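Local coordinates for protein (hdlp (histone deacetylase-like protein)) (Aquifex aeolicus, PDB 1C3P) that probably acts as a zinc-dependent deacetylase of the histone deacetylase family, at residues 2-14 / 41-53. Sequence-based numbering, arbitrary orientation.
Sequences KKVKLIGTLDYGK and IDEKELIKSRPAT
Leu6 and Ile7 pair in parallel with Leu46 and Ile47, joining strand 4-8 to the short strand 46-48 at one edge of the eight-stranded parallel sheet of the histone deacetylase (arginase-like) alpha/beta fold. With helix 28-37 the two strands make a beta-alpha-beta unit. Leu6 is bonded through both its N-H and its C=O: N donates to Glu45 O at 2.9 Å, and O accepts from Ile47 N. Gly8 N then bonds Ile47 O at 3.0 Å, whereas Ser49 N reaches Gly8 O from well above the carbonyl plane as strand 46-48 gives way to loop. The Lys5 side chain bends at chi2 (-67°), and this brings NZ across to Lys44 O, in the 3-10 turn ahead of strand 46-48, in a hydrogen bond of 2.6 Å, while CD lies over Glu45 O. On the face carrying the leucines, Leu46 CD1 leans over the peptide to 3.2 Å from Leu6 O and meets Leu6 CD2; Trp310 of helix 299-314 packs against Leu6. Ile7 and Ile47 turn to the opposite face, where both touch Gln112 of helix 98-118. Past the strands, Ser49 OG sits against Gly8 CA and is hydrogen-bonded to Ser109 of that helix, to which Tyr12 OH also bonds. At the far end Lys48, extended until its last torsion, swings NZ across Asp11 at about a right angle to form a salt bridge with OD2. An ST turn positions this carboxylate: Thr9 OG1, anti to its own N (chi1 170°), accepts from Asp11 N at 3.0 Å. Thr9 OG1 also donates to Asp11 OD2 at 2.8 Å from above the carboxylate plane, while Lys48 NZ meets that oxygen nearly end-on at 3.1 Å.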
# COMPACT_ATOMS: atom_id res chain seq x y z
N LYS A 2 -19.24 6.04 15.79
CA LYS A 2 -18.27 5.48 14.80
C LYS A 2 -16.96 5.13 15.48
O LYS A 2 -16.27 6.02 15.97
CB LYS A 2 -18.02 6.49 13.68
N LYS A 3 -16.62 3.85 15.51
CA LYS A 3 -15.36 3.41 16.13
C LYS A 3 -14.25 3.38 15.08
O LYS A 3 -14.53 3.24 13.90
CB LYS A 3 -15.51 2.01 16.72
CG LYS A 3 -16.59 1.86 17.79
CD LYS A 3 -16.70 0.41 18.24
CE LYS A 3 -17.82 0.21 19.25
NZ LYS A 3 -18.02 -1.22 19.61
N VAL A 4 -13.01 3.51 15.54
CA VAL A 4 -11.85 3.50 14.65
C VAL A 4 -11.10 2.24 15.01
O VAL A 4 -10.77 2.02 16.18
CB VAL A 4 -10.94 4.72 14.89
CG1 VAL A 4 -9.77 4.70 13.90
CG2 VAL A 4 -11.74 5.99 14.75
N LYS A 5 -10.81 1.44 14.00
CA LYS A 5 -10.16 0.16 14.23
C LYS A 5 -8.88 -0.07 13.42
O LYS A 5 -8.76 0.39 12.28
CB LYS A 5 -11.14 -0.95 13.85
CG LYS A 5 -12.47 -0.93 14.60
CD LYS A 5 -12.28 -1.24 16.08
CE LYS A 5 -13.63 -1.37 16.80
NZ LYS A 5 -13.43 -1.62 18.27
N LEU A 6 -7.97 -0.82 14.01
CA LEU A 6 -6.73 -1.18 13.33
C LEU A 6 -6.78 -2.71 13.20
O LEU A 6 -6.97 -3.41 14.18
CB LEU A 6 -5.52 -0.76 14.14
CG LEU A 6 -4.17 -0.88 13.43
CD1 LEU A 6 -3.07 -0.56 14.43
CD2 LEU A 6 -3.95 -2.26 12.87
N ILE A 7 -6.63 -3.23 11.98
CA ILE A 7 -6.68 -4.68 11.78
C ILE A 7 -5.24 -5.20 11.75
O ILE A 7 -4.44 -4.74 10.94
CB ILE A 7 -7.35 -5.06 10.46
CG1 ILE A 7 -8.66 -4.29 10.31
CG2 ILE A 7 -7.69 -6.56 10.45
CD1 ILE A 7 -9.44 -4.67 9.14
N GLY A 8 -4.91 -6.11 12.65
CA GLY A 8 -3.56 -6.65 12.65
C GLY A 8 -3.34 -7.80 13.62
O GLY A 8 -4.26 -8.23 14.34
N THR A 9 -2.11 -8.30 13.63
CA THR A 9 -1.70 -9.38 14.51
C THR A 9 -0.18 -9.44 14.51
O THR A 9 0.45 -9.09 13.52
CB THR A 9 -2.21 -10.75 14.05
OG1 THR A 9 -1.57 -11.77 14.83
CG2 THR A 9 -1.88 -10.99 12.59
N LEU A 10 0.40 -9.89 15.62
CA LEU A 10 1.86 -10.00 15.67
C LEU A 10 2.35 -11.21 14.87
O LEU A 10 3.55 -11.34 14.61
CB LEU A 10 2.36 -10.11 17.12
CG LEU A 10 2.29 -8.87 18.01
CD1 LEU A 10 3.07 -7.75 17.35
CD2 LEU A 10 0.86 -8.44 18.22
N ASP A 11 1.42 -12.07 14.45
CA ASP A 11 1.75 -13.26 13.68
C ASP A 11 2.44 -12.99 12.35
O ASP A 11 3.16 -13.85 11.84
CB ASP A 11 0.50 -14.11 13.45
CG ASP A 11 -0.13 -14.59 14.75
OD1 ASP A 11 0.64 -15.02 15.64
OD2 ASP A 11 -1.37 -14.54 14.88
N TYR A 12 2.21 -11.81 11.77
CA TYR A 12 2.87 -11.48 10.51
C TYR A 12 4.38 -11.63 10.69
O TYR A 12 5.11 -11.93 9.73
CB TYR A 12 2.53 -10.05 10.06
CG TYR A 12 1.10 -9.86 9.59
CD1 TYR A 12 0.23 -9.01 10.27
CD2 TYR A 12 0.64 -10.50 8.44
CE1 TYR A 12 -1.08 -8.80 9.82
CE2 TYR A 12 -0.66 -10.30 7.97
CZ TYR A 12 -1.51 -9.45 8.66
OH TYR A 12 -2.79 -9.22 8.18
N GLY A 13 4.85 -11.43 11.92
CA GLY A 13 6.27 -11.53 12.22
C GLY A 13 6.90 -12.88 11.91
O GLY A 13 8.11 -12.96 11.74
N LYS A 14 6.08 -13.92 11.82
CA LYS A 14 6.56 -15.27 11.52
C LYS A 14 6.49 -15.65 10.05
O LYS A 14 6.85 -16.77 9.68
CB LYS A 14 5.79 -16.32 12.34
CG LYS A 14 6.24 -16.45 13.80
CD LYS A 14 7.68 -16.99 13.95
CE LYS A 14 7.84 -18.45 13.51
NZ LYS A 14 7.60 -18.69 12.05
N ILE A 41 -2.21 3.01 21.29
CA ILE A 41 -3.26 2.09 20.90
C ILE A 41 -3.78 1.26 22.08
O ILE A 41 -3.02 0.84 22.95
CB ILE A 41 -2.78 1.15 19.76
CG1 ILE A 41 -3.96 0.32 19.27
CG2 ILE A 41 -1.67 0.24 20.24
CD1 ILE A 41 -5.08 1.14 18.76
N ASP A 42 -5.10 1.03 22.12
CA ASP A 42 -5.71 0.23 23.18
C ASP A 42 -6.29 -1.05 22.58
O ASP A 42 -6.69 -1.06 21.43
CB ASP A 42 -6.83 1.02 23.86
CG ASP A 42 -6.34 2.34 24.43
OD1 ASP A 42 -5.35 2.32 25.18
OD2 ASP A 42 -6.96 3.39 24.12
N GLU A 43 -6.34 -2.11 23.38
CA GLU A 43 -6.85 -3.41 22.93
C GLU A 43 -8.17 -3.39 22.19
O GLU A 43 -8.34 -4.11 21.20
CB GLU A 43 -7.02 -4.38 24.11
CG GLU A 43 -5.74 -4.91 24.70
CD GLU A 43 -6.01 -6.01 25.71
OE1 GLU A 43 -6.63 -7.02 25.33
OE2 GLU A 43 -5.61 -5.86 26.89
N LYS A 44 -9.12 -2.60 22.66
CA LYS A 44 -10.42 -2.57 22.02
C LYS A 44 -10.47 -1.89 20.66
O LYS A 44 -11.51 -1.89 20.01
CB LYS A 44 -11.43 -2.00 23.01
CG LYS A 44 -11.51 -2.91 24.25
CD LYS A 44 -12.48 -2.45 25.33
CE LYS A 44 -12.48 -3.46 26.48
NZ LYS A 44 -13.39 -3.06 27.59
N GLU A 45 -9.34 -1.34 20.23
CA GLU A 45 -9.25 -0.68 18.92
C GLU A 45 -8.66 -1.67 17.91
O GLU A 45 -8.72 -1.45 16.70
CB GLU A 45 -8.32 0.55 19.00
CG GLU A 45 -8.87 1.74 19.79
CD GLU A 45 -7.85 2.85 19.97
OE1 GLU A 45 -6.78 2.59 20.56
OE2 GLU A 45 -8.11 3.98 19.52
N LEU A 46 -8.09 -2.75 18.42
CA LEU A 46 -7.46 -3.75 17.56
C LEU A 46 -8.34 -4.94 17.21
O LEU A 46 -8.95 -5.56 18.08
CB LEU A 46 -6.17 -4.25 18.22
CG LEU A 46 -5.35 -5.31 17.47
CD1 LEU A 46 -4.78 -4.69 16.20
CD2 LEU A 46 -4.22 -5.81 18.36
N ILE A 47 -8.42 -5.25 15.92
CA ILE A 47 -9.18 -6.42 15.48
C ILE A 47 -8.13 -7.41 14.99
O ILE A 47 -7.29 -7.06 14.15
CB ILE A 47 -10.16 -6.07 14.32
CG1 ILE A 47 -11.29 -5.18 14.84
CG2 ILE A 47 -10.75 -7.34 13.71
CD1 ILE A 47 -12.20 -5.86 15.84
N LYS A 48 -8.17 -8.64 15.50
CA LYS A 48 -7.19 -9.65 15.09
C LYS A 48 -7.46 -10.09 13.66
O LYS A 48 -8.58 -10.46 13.31
CB LYS A 48 -7.25 -10.88 16.01
CG LYS A 48 -6.26 -11.97 15.64
CD LYS A 48 -6.36 -13.17 16.58
CE LYS A 48 -5.34 -14.24 16.22
NZ LYS A 48 -3.94 -13.75 16.32
N SER A 49 -6.42 -10.07 12.84
CA SER A 49 -6.52 -10.49 11.44
C SER A 49 -6.95 -11.94 11.31
O SER A 49 -6.55 -12.80 12.11
CB SER A 49 -5.17 -10.35 10.74
OG SER A 49 -4.63 -9.03 10.81
N ARG A 50 -7.76 -12.22 10.30
CA ARG A 50 -8.21 -13.57 10.00
C ARG A 50 -7.81 -13.88 8.56
O ARG A 50 -7.63 -12.98 7.74
CB ARG A 50 -9.74 -13.69 10.10
CG ARG A 50 -10.52 -13.00 8.95
CD ARG A 50 -12.00 -13.31 9.08
NE ARG A 50 -12.86 -12.58 8.15
CZ ARG A 50 -12.87 -12.72 6.83
NH1 ARG A 50 -12.06 -13.59 6.22
NH2 ARG A 50 -13.71 -11.99 6.10
N PRO A 51 -7.62 -15.16 8.24
CA PRO A 51 -7.26 -15.52 6.87
C PRO A 51 -8.44 -15.25 5.92
O PRO A 51 -9.60 -15.33 6.34
CB PRO A 51 -7.00 -17.02 6.97
CG PRO A 51 -6.56 -17.19 8.41
CD PRO A 51 -7.62 -16.36 9.09
N ALA A 52 -8.14 -14.92 4.67
CA ALA A 52 -9.18 -14.76 3.66
C ALA A 52 -9.66 -16.20 3.40
O ALA A 52 -8.86 -17.13 3.43
CB ALA A 52 -8.59 -14.18 2.37
N THR A 53 -10.96 -16.39 3.16
CA THR A 53 -11.45 -17.74 2.88
C THR A 53 -11.17 -18.04 1.42
O THR A 53 -10.90 -17.13 0.65
CB THR A 53 -12.96 -17.86 3.13
OG1 THR A 53 -13.67 -17.01 2.22
CG2 THR A 53 -13.29 -17.48 4.57